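Beta-agarase B (Zobellia galactanivorans, PDB 4ATF) cleaves the beta-1,4 linkages between beta-D-galactose and 3,6-anhydro-alpha-L-galactose in agarose at random, with retention of the anomeric configuration. Local coordinates at residues 56-64 with 128-136. The protein carries 1 engineered substitution. Sequence-based numbering, arbitrary orientation.
Sequences DDFYHNAWA and VWLLSADDT. With GAL (beta-D-galactopyranose), chain E; GAL (beta-D-galactopyranose), chain B; AAL (3,6-anhydro-alpha-L-galactopyranose), chain C; AAL (3,6-anhydro-alpha-L-galactopyranose), chain D.
The loop 56-64 approaches the end of strand 125-132 and the type I turn S132-D135, H60 and A133 lying nearest with CA atoms 7.9 Å apart; together they line part of the agarose-binding cleft of this GH16 beta-sandwich. H60 NE2 donates to the syn lone pair of D135 OD1 (2.7 Å), which lies in the imidazole plane although ring and carboxylate are turned 39° apart. H60 ND1 is hydrogen-bonded to D256 OD2, so both ring nitrogens are engaged, which should hold the ring's rotation. The other carboxylate oxygen, D135 OD2, accepts from O2 of galactose E at 2.5 Å; Y59 OH (2.8 Å) and N61 ND2 donate to that same hydroxyl oxygen. With CG anti to the backbone N (chi1 -178°), the Y59 ring reaches in so that W129 CH2 meets its edge, 4.0 Å from CE1. The W129 indole, next to the probable nucleophile E138, has galactose B over one face, and galactose E likewise has its C5 over one face of W63. Replacing the W129 indole by an alanine is likely to leave galactose B without the face it rests on and open a gap beside Y59 CE1. L131 CD2 lies 3.4 Å from Y59 OH and 3.5 Å from H60 NE2.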
loop_
_atom_site.group_PDB
_atom_site.type_symbol
_atom_site.label_atom_id
_atom_site.label_comp_id
_atom_site.label_asym_id
_atom_site.label_seq_id
_atom_site.Cartn_x
_atom_site.Cartn_y
_atom_site.Cartn_z
ATOM N N ASP A 56 6.101 13.189 5.258
ATOM C CA ASP A 56 5.665 14.330 4.419
ATOM C C ASP A 56 4.224 14.054 3.989
ATOM O O ASP A 56 3.905 12.869 3.643
ATOM C CB ASP A 56 6.551 14.392 3.159
ATOM C CG ASP A 56 6.228 15.621 2.267
ATOM O OD1 ASP A 56 5.607 16.613 2.730
ATOM O OD2 ASP A 56 6.589 15.568 1.082
ATOM N N ASP A 57 3.342 15.073 3.976
ATOM C CA ASP A 57 1.915 14.761 3.705
ATOM C C ASP A 57 1.593 14.869 2.213
ATOM O O ASP A 57 0.527 15.366 1.801
ATOM C CB ASP A 57 0.919 15.572 4.585
ATOM C CG ASP A 57 1.153 17.128 4.526
ATOM O OD1 ASP A 57 2.174 17.601 3.902
ATOM O OD2 ASP A 57 0.303 17.881 5.128
ATOM N N PHE A 58 2.494 14.299 1.390
ATOM C CA PHE A 58 2.216 14.197 -0.051
ATOM C C PHE A 58 2.873 12.954 -0.599
ATOM O O PHE A 58 3.605 12.264 0.126
ATOM C CB PHE A 58 2.673 15.464 -0.831
ATOM C CG PHE A 58 1.875 15.674 -2.134
ATOM C CD1 PHE A 58 0.554 16.087 -2.083
ATOM C CD2 PHE A 58 2.441 15.385 -3.390
ATOM C CE1 PHE A 58 -0.252 16.264 -3.253
ATOM C CE2 PHE A 58 1.656 15.535 -4.582
ATOM C CZ PHE A 58 0.294 15.970 -4.500
ATOM N N TYR A 59 2.594 12.661 -1.864
ATOM C CA TYR A 59 3.358 11.663 -2.642
ATOM C C TYR A 59 4.825 12.107 -2.803
ATOM O O TYR A 59 5.157 13.214 -2.467
ATOM C CB TYR A 59 2.660 11.464 -3.977
ATOM C CG TYR A 59 3.286 10.435 -4.903
ATOM C CD1 TYR A 59 3.212 9.033 -4.609
ATOM C CD2 TYR A 59 3.831 10.835 -6.144
ATOM C CE1 TYR A 59 3.748 8.053 -5.545
ATOM C CE2 TYR A 59 4.384 9.860 -7.054
ATOM C CZ TYR A 59 4.330 8.498 -6.738
ATOM O OH TYR A 59 4.870 7.577 -7.639
ATOM N N HIS A 60 5.720 11.230 -3.274
ATOM C CA HIS A 60 7.140 11.582 -3.189
ATOM C C HIS A 60 7.628 12.471 -4.342
ATOM O O HIS A 60 8.782 12.800 -4.386
ATOM C CB HIS A 60 8.045 10.385 -2.895
ATOM C CG HIS A 60 8.246 9.418 -4.034
ATOM N ND1 HIS A 60 9.100 8.328 -3.928
ATOM C CD2 HIS A 60 7.692 9.346 -5.275
ATOM C CE1 HIS A 60 9.081 7.649 -5.069
ATOM N NE2 HIS A 60 8.231 8.241 -5.902
ATOM N N ASN A 61 6.734 12.858 -5.258
ATOM C CA ASN A 61 7.043 13.913 -6.216
ATOM C C ASN A 61 5.730 14.606 -6.484
ATOM O O ASN A 61 4.746 14.287 -5.829
ATOM C CB ASN A 61 7.671 13.357 -7.523
ATOM C CG ASN A 61 6.784 12.322 -8.220
ATOM O OD1 ASN A 61 5.610 12.560 -8.479
ATOM N ND2 ASN A 61 7.368 11.151 -8.558
ATOM N N ALA A 62 5.689 15.532 -7.435
ATOM C CA ALA A 62 4.474 16.365 -7.626
ATOM C C ALA A 62 3.324 15.661 -8.285
ATOM O O ALA A 62 2.221 16.221 -8.351
ATOM C CB ALA A 62 4.812 17.659 -8.430
ATOM N N TRP A 63 3.502 14.423 -8.743
ATOM C CA TRP A 63 2.346 13.766 -9.405
ATOM C C TRP A 63 1.153 13.659 -8.430
ATOM O O TRP A 63 1.369 13.248 -7.261
ATOM C CB TRP A 63 2.742 12.364 -9.844
ATOM C CG TRP A 63 1.711 11.585 -10.640
ATOM C CD1 TRP A 63 1.126 11.924 -11.805
ATOM C CD2 TRP A 63 1.246 10.280 -10.306
ATOM N NE1 TRP A 63 0.294 10.903 -12.233
ATOM C CE2 TRP A 63 0.377 9.867 -11.341
ATOM C CE3 TRP A 63 1.571 9.373 -9.266
ATOM C CZ2 TRP A 63 -0.232 8.596 -11.357
ATOM C CZ3 TRP A 63 0.917 8.069 -9.253
ATOM C CH2 TRP A 63 0.036 7.716 -10.270
ATOM N N ALA A 64 -0.062 13.951 -8.916
ATOM C CA ALA A 64 -1.242 13.996 -8.052
ATOM C C ALA A 64 -2.027 12.673 -7.975
ATOM O O ALA A 64 -3.083 12.587 -7.293
ATOM C CB ALA A 64 -2.188 15.169 -8.493
ATOM N N VAL A 128 -1.042 0.603 1.707
ATOM C CA VAL A 128 0.219 0.810 2.405
ATOM C C VAL A 128 1.243 0.110 1.521
ATOM O O VAL A 128 1.143 -1.106 1.277
ATOM C CB VAL A 128 0.219 0.116 3.804
ATOM C CG1 VAL A 128 1.587 0.241 4.506
ATOM C CG2 VAL A 128 -0.897 0.712 4.698
ATOM N N TRP A 129 2.259 0.843 1.063
ATOM C CA TRP A 129 3.188 0.295 0.070
ATOM C C TRP A 129 4.589 0.888 0.168
ATOM O O TRP A 129 4.792 1.904 0.919
ATOM C CB TRP A 129 2.567 0.396 -1.346
ATOM C CG TRP A 129 2.074 1.724 -1.803
ATOM C CD1 TRP A 129 1.115 2.540 -1.207
ATOM C CD2 TRP A 129 2.502 2.403 -2.989
ATOM N NE1 TRP A 129 0.928 3.670 -1.982
ATOM C CE2 TRP A 129 1.757 3.602 -3.086
ATOM C CE3 TRP A 129 3.429 2.071 -4.023
ATOM C CZ2 TRP A 129 1.930 4.512 -4.148
ATOM C CZ3 TRP A 129 3.584 2.967 -5.107
ATOM C CH2 TRP A 129 2.830 4.190 -5.152
ATOM N N LEU A 130 5.562 0.282 -0.547
ATOM C CA LEU A 130 6.979 0.726 -0.540
ATOM C C LEU A 130 7.339 1.033 -1.980
ATOM O O LEU A 130 6.944 0.256 -2.901
ATOM C CB LEU A 130 7.930 -0.398 -0.068
ATOM C CG LEU A 130 7.526 -0.989 1.298
ATOM C CD1 LEU A 130 8.526 -2.149 1.614
ATOM C CD2 LEU A 130 7.509 0.080 2.428
ATOM N N LEU A 131 8.079 2.115 -2.226
ATOM C CA LEU A 131 8.375 2.496 -3.665
ATOM C C LEU A 131 9.790 3.065 -3.700
ATOM O O LEU A 131 10.084 3.973 -2.898
ATOM C CB LEU A 131 7.376 3.565 -4.165
ATOM C CG LEU A 131 7.556 4.059 -5.595
ATOM C CD1 LEU A 131 7.277 2.859 -6.511
ATOM C CD2 LEU A 131 6.540 5.206 -5.875
ATOM N N SER A 132 10.680 2.556 -4.582
ATOM C CA SER A 132 12.019 3.127 -4.680
ATOM C C SER A 132 11.986 4.599 -5.169
ATOM O O SER A 132 11.028 5.021 -5.823
ATOM C CB SER A 132 12.922 2.250 -5.616
ATOM O OG SER A 132 12.395 2.301 -6.965
ATOM N N ALA A 133 13.062 5.349 -4.862
ATOM C CA ALA A 133 13.117 6.763 -5.205
ATOM C C ALA A 133 12.924 6.982 -6.743
ATOM O O ALA A 133 12.311 7.996 -7.193
ATOM C CB ALA A 133 14.476 7.376 -4.685
ATOM N N ASP A 134 13.440 6.017 -7.536
ATOM C CA ASP A 134 13.404 6.187 -8.997
ATOM C C ASP A 134 12.183 5.554 -9.634
ATOM O O ASP A 134 12.118 5.511 -10.873
ATOM C CB ASP A 134 14.722 5.706 -9.640
ATOM C CG ASP A 134 14.874 4.155 -9.582
ATOM O OD1 ASP A 134 13.937 3.441 -9.097
ATOM O OD2 ASP A 134 15.949 3.672 -10.023
ATOM N N ASP A 135 11.206 5.120 -8.809
ATOM C CA ASP A 135 9.877 4.585 -9.271
ATOM C C ASP A 135 9.999 3.258 -10.065
ATOM O O ASP A 135 9.111 2.907 -10.811
ATOM C CB ASP A 135 9.145 5.631 -10.136
ATOM C CG ASP A 135 8.648 6.857 -9.304
ATOM O OD1 ASP A 135 8.446 6.685 -8.091
ATOM O OD2 ASP A 135 8.476 7.950 -9.855
ATOM N N THR A 136 11.144 2.583 -9.968
ATOM C CA THR A 136 11.273 1.323 -10.645
ATOM C C THR A 136 10.913 0.050 -9.870
ATOM O O THR A 136 10.769 -1.001 -10.532
ATOM C CB THR A 136 12.685 1.123 -11.207
ATOM O OG1 THR A 136 13.643 1.114 -10.118
ATOM C CG2 THR A 136 12.992 2.199 -12.297
HETATM C C1 GAL E . 4.190 7.614 -11.238
HETATM C C2 GAL E . 5.469 8.470 -11.255
HETATM C C3 GAL E . 5.199 9.834 -11.929
HETATM C C4 GAL E . 4.521 9.641 -13.304
HETATM C C5 GAL E . 3.297 8.710 -13.183
HETATM C C6 GAL E . 2.729 8.614 -14.585
HETATM O O2 GAL E . 6.051 8.637 -9.943
HETATM O O3 GAL E . 6.451 10.440 -12.160
HETATM O O4 GAL E . 5.417 8.917 -14.130
HETATM O O5 GAL E . 3.689 7.430 -12.591
HETATM O O6 GAL E . 1.562 7.914 -14.320
HETATM C C1 GAL B . 0.412 -0.528 -6.856
HETATM C C2 GAL B . 0.656 0.342 -8.080
HETATM C C3 GAL B . 1.098 1.784 -7.808
HETATM C C4 GAL B . 0.036 2.391 -6.871
HETATM C C5 GAL B . -0.169 1.448 -5.650
HETATM C C6 GAL B . -1.128 2.012 -4.586
HETATM O O2 GAL B . 1.712 -0.291 -8.742
HETATM O O3 GAL B . 1.108 2.409 -9.104
HETATM O O4 GAL B . -1.165 2.469 -7.593
HETATM O O5 GAL B . -0.509 0.094 -5.975
HETATM O O6 GAL B . -1.108 1.043 -3.535
HETATM C C1 AAL C . 6.497 11.826 -11.966
HETATM C C2 AAL C . 8.006 12.239 -11.818
HETATM C C3 AAL C . 8.104 13.764 -11.936
HETATM C C4 AAL C . 7.520 14.236 -13.224
HETATM C C5 AAL C . 6.042 13.999 -13.020
HETATM C C6 AAL C . 5.940 14.765 -11.689
HETATM O O2 AAL C . 8.825 11.661 -12.841
HETATM O O3 AAL C . 7.177 14.368 -11.001
HETATM O O4 AAL C . 7.825 15.521 -13.676
HETATM O O5 AAL C . 5.751 12.580 -13.012
HETATM C C1 AAL D . 2.402 2.871 -9.545
HETATM C C2 AAL D . 2.261 3.318 -11.030
HETATM C C3 AAL D . 3.468 4.254 -11.370
HETATM C C4 AAL D . 3.674 5.415 -10.468
HETATM C C5 AAL D . 3.952 4.729 -9.151
HETATM C C6 AAL D . 5.086 3.777 -9.626
HETATM O O2 AAL D . 1.033 4.024 -11.197
HETATM O O3 AAL D . 4.722 3.552 -11.028
HETATM O O4 AAL D . 4.661 6.363 -10.760
HETATM O O5 AAL D . 2.830 3.967 -8.628
HETATM O O HOH W 1 10.224 10.528 -8.260
#